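Local coordinates for protein phenylurea hydrolase B (Mycobacterium brisbanense, PDB 4WHB) that probably hydrolyses the carbon-nitrogen bond of phenylurea herbicides such as diuron, as a zinc-dependent member of the amidohydrolase superfamily, at residues 100-104 and 445-451. Residues are numbered along the deposited sequence; the frame is centred on the assembly and turned at random.
Sequences QLALR and VDRAALP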
ATOM      1  N   GLN C 100     -12.693  -2.880  35.498  1.00 20.52           N
ATOM      2  CA  GLN C 100     -13.125  -1.924  36.516  1.00 13.02           C
ATOM      3  C   GLN C 100     -14.163  -0.962  35.969  1.00 24.47           C
ATOM      4  O   GLN C 100     -15.153  -0.681  36.666  1.00 12.04           O
ATOM      5  CB  GLN C 100     -11.915  -1.136  37.050  1.00 15.52           C
ATOM      6  CG  GLN C 100     -11.280  -1.765  38.273  1.00 27.53           C
ATOM      7  CD  GLN C 100      -9.794  -1.837  38.170  1.00 21.50           C
ATOM      8  OE1 GLN C 100      -9.094  -0.827  38.271  1.00 40.82           O
ATOM      9  NE2 GLN C 100      -9.289  -3.043  37.944  1.00 26.56           N
ATOM     10  N   LEU C 101     -13.930  -0.469  34.732  1.00 16.01           N
ATOM     11  CA  LEU C 101     -14.796   0.520  34.136  1.00  8.11           C
ATOM     12  C   LEU C 101     -16.227   0.042  34.017  1.00  6.67           C
ATOM     13  O   LEU C 101     -17.170   0.842  34.107  1.00 10.67           O
ATOM     14  CB  LEU C 101     -14.252   0.925  32.763  1.00 16.83           C
ATOM     15  CG  LEU C 101     -12.904   1.624  32.774  1.00 22.12           C
ATOM     16  CD1 LEU C 101     -12.510   1.827  31.339  1.00 25.76           C
ATOM     17  CD2 LEU C 101     -12.902   2.956  33.517  1.00 17.82           C
ATOM     18  N   ALA C 102     -16.385  -1.249  33.780  1.00  9.21           N
ATOM     19  CA  ALA C 102     -17.698  -1.890  33.737  1.00  7.98           C
ATOM     20  C   ALA C 102     -18.337  -1.825  35.123  1.00 12.65           C
ATOM     21  O   ALA C 102     -19.450  -1.339  35.284  1.00 14.77           O
ATOM     22  CB  ALA C 102     -17.577  -3.347  33.231  1.00  9.93           C
ATOM     23  N   LEU C 103     -17.610  -2.334  36.119  1.00 16.95           N
ATOM     24  CA  LEU C 103     -18.071  -2.413  37.493  1.00 17.18           C
ATOM     25  C   LEU C 103     -18.406  -1.038  38.028  1.00 19.91           C
ATOM     26  O   LEU C 103     -19.402  -0.869  38.716  1.00 11.89           O
ATOM     27  CB  LEU C 103     -16.970  -3.070  38.340  1.00 34.96           C
ATOM     28  CG  LEU C 103     -17.232  -3.324  39.836  1.00 21.03           C
ATOM     29  CD1 LEU C 103     -18.513  -4.150  40.018  1.00 12.88           C
ATOM     30  CD2 LEU C 103     -16.007  -3.994  40.463  1.00 15.36           C
ATOM     31  N   ARG C 104     -17.553  -0.056  37.724  1.00 23.10           N
ATOM     32  CA  ARG C 104     -17.790   1.345  38.072  1.00 25.19           C
ATOM     33  C   ARG C 104     -19.171   1.751  37.517  1.00 29.61           C
ATOM     34  O   ARG C 104     -19.904   2.487  38.167  1.00 34.67           O
ATOM     35  CB  ARG C 104     -16.675   2.243  37.500  1.00 20.66           C
ATOM     36  CG  ARG C 104     -16.718   3.687  37.996  1.00 41.59           C
ATOM     37  CD  ARG C 104     -15.541   4.594  37.552  1.00 54.52           C
ATOM     38  NE  ARG C 104     -15.522   4.872  36.107  1.00 53.07           N
ATOM     39  CZ  ARG C 104     -14.748   5.780  35.514  1.00 44.22           C
ATOM     40  NH1 ARG C 104     -13.897   6.503  36.197  1.00 35.20           N
ATOM     41  NH2 ARG C 104     -14.796   5.941  34.208  1.00 57.18           N
ATOM     42  N   VAL C 445     -18.151  -1.301  46.648  1.00 19.20           N
ATOM     43  CA  VAL C 445     -17.125  -0.946  45.693  1.00 21.27           C
ATOM     44  C   VAL C 445     -16.837   0.514  45.871  1.00 20.23           C
ATOM     45  O   VAL C 445     -17.763   1.307  46.030  1.00 27.37           O
ATOM     46  CB  VAL C 445     -17.554  -1.201  44.213  1.00 22.07           C
ATOM     47  CG1 VAL C 445     -16.492  -0.710  43.239  1.00 10.69           C
ATOM     48  CG2 VAL C 445     -17.838  -2.675  43.977  1.00 20.89           C
ATOM     49  N   ASP C 446     -15.560   0.902  45.848  1.00 16.28           N
ATOM     50  CA  ASP C 446     -15.287   2.322  45.940  1.00 24.28           C
ATOM     51  C   ASP C 446     -15.342   2.775  44.508  1.00 22.07           C
ATOM     52  O   ASP C 446     -14.399   2.566  43.767  1.00 24.24           O
ATOM     53  CB  ASP C 446     -13.963   2.626  46.630  1.00 26.19           C
ATOM     54  CG  ASP C 446     -13.903   4.058  47.169  1.00 19.99           C
ATOM     55  OD1 ASP C 446     -14.417   4.995  46.505  1.00 41.38           O
ATOM     56  OD2 ASP C 446     -13.314   4.268  48.238  1.00 36.73           O
ATOM     57  N   ARG C 447     -16.472   3.350  44.127  1.00 16.82           N
ATOM     58  CA  ARG C 447     -16.748   3.677  42.750  1.00 22.98           C
ATOM     59  C   ARG C 447     -16.053   4.982  42.424  1.00 35.54           C
ATOM     60  O   ARG C 447     -15.547   5.167  41.310  1.00 44.54           O
ATOM     61  CB  ARG C 447     -18.259   3.797  42.551  1.00 32.71           C
ATOM     62  CG  ARG C 447     -18.751   3.639  41.124  1.00 44.25           C
ATOM     63  CD  ARG C 447     -20.277   3.715  41.010  1.00 26.50           C
ATOM     64  NE  ARG C 447     -20.902   3.737  42.309  1.00 37.71           N
ATOM     65  CZ  ARG C 447     -21.315   4.841  42.943  1.00 50.13           C
ATOM     66  NH1 ARG C 447     -21.204   6.035  42.338  1.00 57.71           N
ATOM     67  NH2 ARG C 447     -21.826   4.753  44.183  1.00 28.25           N
ATOM     68  N   ALA C 448     -16.038   5.878  43.415  1.00 39.28           N
ATOM     69  CA  ALA C 448     -15.440   7.213  43.292  1.00 36.02           C
ATOM     70  C   ALA C 448     -13.980   7.118  42.877  1.00 29.21           C
ATOM     71  O   ALA C 448     -13.556   7.730  41.929  1.00 40.50           O
ATOM     72  CB  ALA C 448     -15.545   7.973  44.609  1.00 36.45           C
ATOM     73  N   ALA C 449     -13.206   6.345  43.607  1.00 23.70           N
ATOM     74  CA  ALA C 449     -11.904   6.013  43.131  1.00 30.04           C
ATOM     75  C   ALA C 449     -11.946   4.626  42.508  1.00 34.43           C
ATOM     76  O   ALA C 449     -11.829   3.619  43.195  1.00 24.92           O
ATOM     77  CB  ALA C 449     -10.912   6.083  44.279  1.00 46.82           C
ATOM     78  N   LEU C 450     -12.176   4.621  41.201  1.00 31.59           N
ATOM     79  CA  LEU C 450     -11.998   3.474  40.333  1.00 22.78           C
ATOM     80  C   LEU C 450     -11.698   4.119  38.998  1.00 20.16           C
ATOM     81  O   LEU C 450     -12.252   5.138  38.725  1.00 33.16           O
ATOM     82  CB  LEU C 450     -13.280   2.636  40.262  1.00 25.36           C
ATOM     83  CG  LEU C 450     -13.144   1.117  40.074  1.00 21.82           C
ATOM     84  CD1 LEU C 450     -12.017   0.542  40.890  1.00 15.00           C
ATOM     85  CD2 LEU C 450     -14.460   0.442  40.452  1.00 12.96           C
ATOM     86  N   PRO C 451     -10.761   3.588  38.195  1.00 26.46           N
ATOM     87  CA  PRO C 451      -9.965   2.347  38.349  1.00 39.48           C
ATOM     88  C   PRO C 451      -8.948   2.469  39.485  1.00 38.28           C
ATOM     89  O   PRO C 451      -8.615   3.585  39.899  1.00 49.15           O
ATOM     90  CB  PRO C 451      -9.228   2.224  36.992  1.00 28.67           C
ATOM     91  CG  PRO C 451      -9.852   3.279  36.088  1.00 28.92           C
ATOM     92  CD  PRO C 451     -10.292   4.370  37.030  1.00 25.69           C
TER
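The backbone of helix 91-104 comes closest to the irregular segment 445-451 at Gln-100 and Arg-104, one turn apart, with CA of Gln-100 5.6 Å from CA of Pro-451 and CA of Arg-104 5.3 Å from CA of Arg-447. Leu-450 fills the middle. Its CD1 methyl meets CG of Gln-100 at 3.6 Å. Its CD2 methyl turns to the helix backbone and lies 4.0 Å from O of Gln-100, near CB of Arg-104. Gln-100 bends at its second torsion (chi2 133°), which brings OE1 against CA and CB of Pro-451. This OE1 sits 3.3 Å from CA of Pro-451 and is hydrogen-bonded to OG1 of Thr-452, the next residue along the chain. Pro-451 follows a cis peptide bond, and its CG rests against CD2 of Leu-101. The long side chain of Arg-104 runs beside the loop. A bend at its third torsion (chi3 67°) turns the guanidinium toward the carbonyl of Leu-450. NH1 gives O of Leu-450 a weak hydrogen bond of 3.3 Å, bent to 135° at the hydrogen. CD2 of Leu-101 lies above one face of this guanidinium, offset toward its rim. The helix lies within the amidohydrolase family region, whose fold is of the TIM-barrel type. It runs between the parallel strands 56-63 and 107-112. The loop follows strand 443-444, which pairs antiparallel with strand 435-440. The contact thus ties a C-terminal part of the chain to helix 91-104, away from the zinc ligands His-273 and Asp-344. Arg-447 crosses Arg-104 at about a right angle, their CG atoms 3.7 Å apart. Leu-103 and Val-445 meet tip to tip, CD2 to CG2 at 4.2 Å. Leu-103 also packs on Val-438 and Gln-440, while Val-445 and Leu-450 both touch Gln-133.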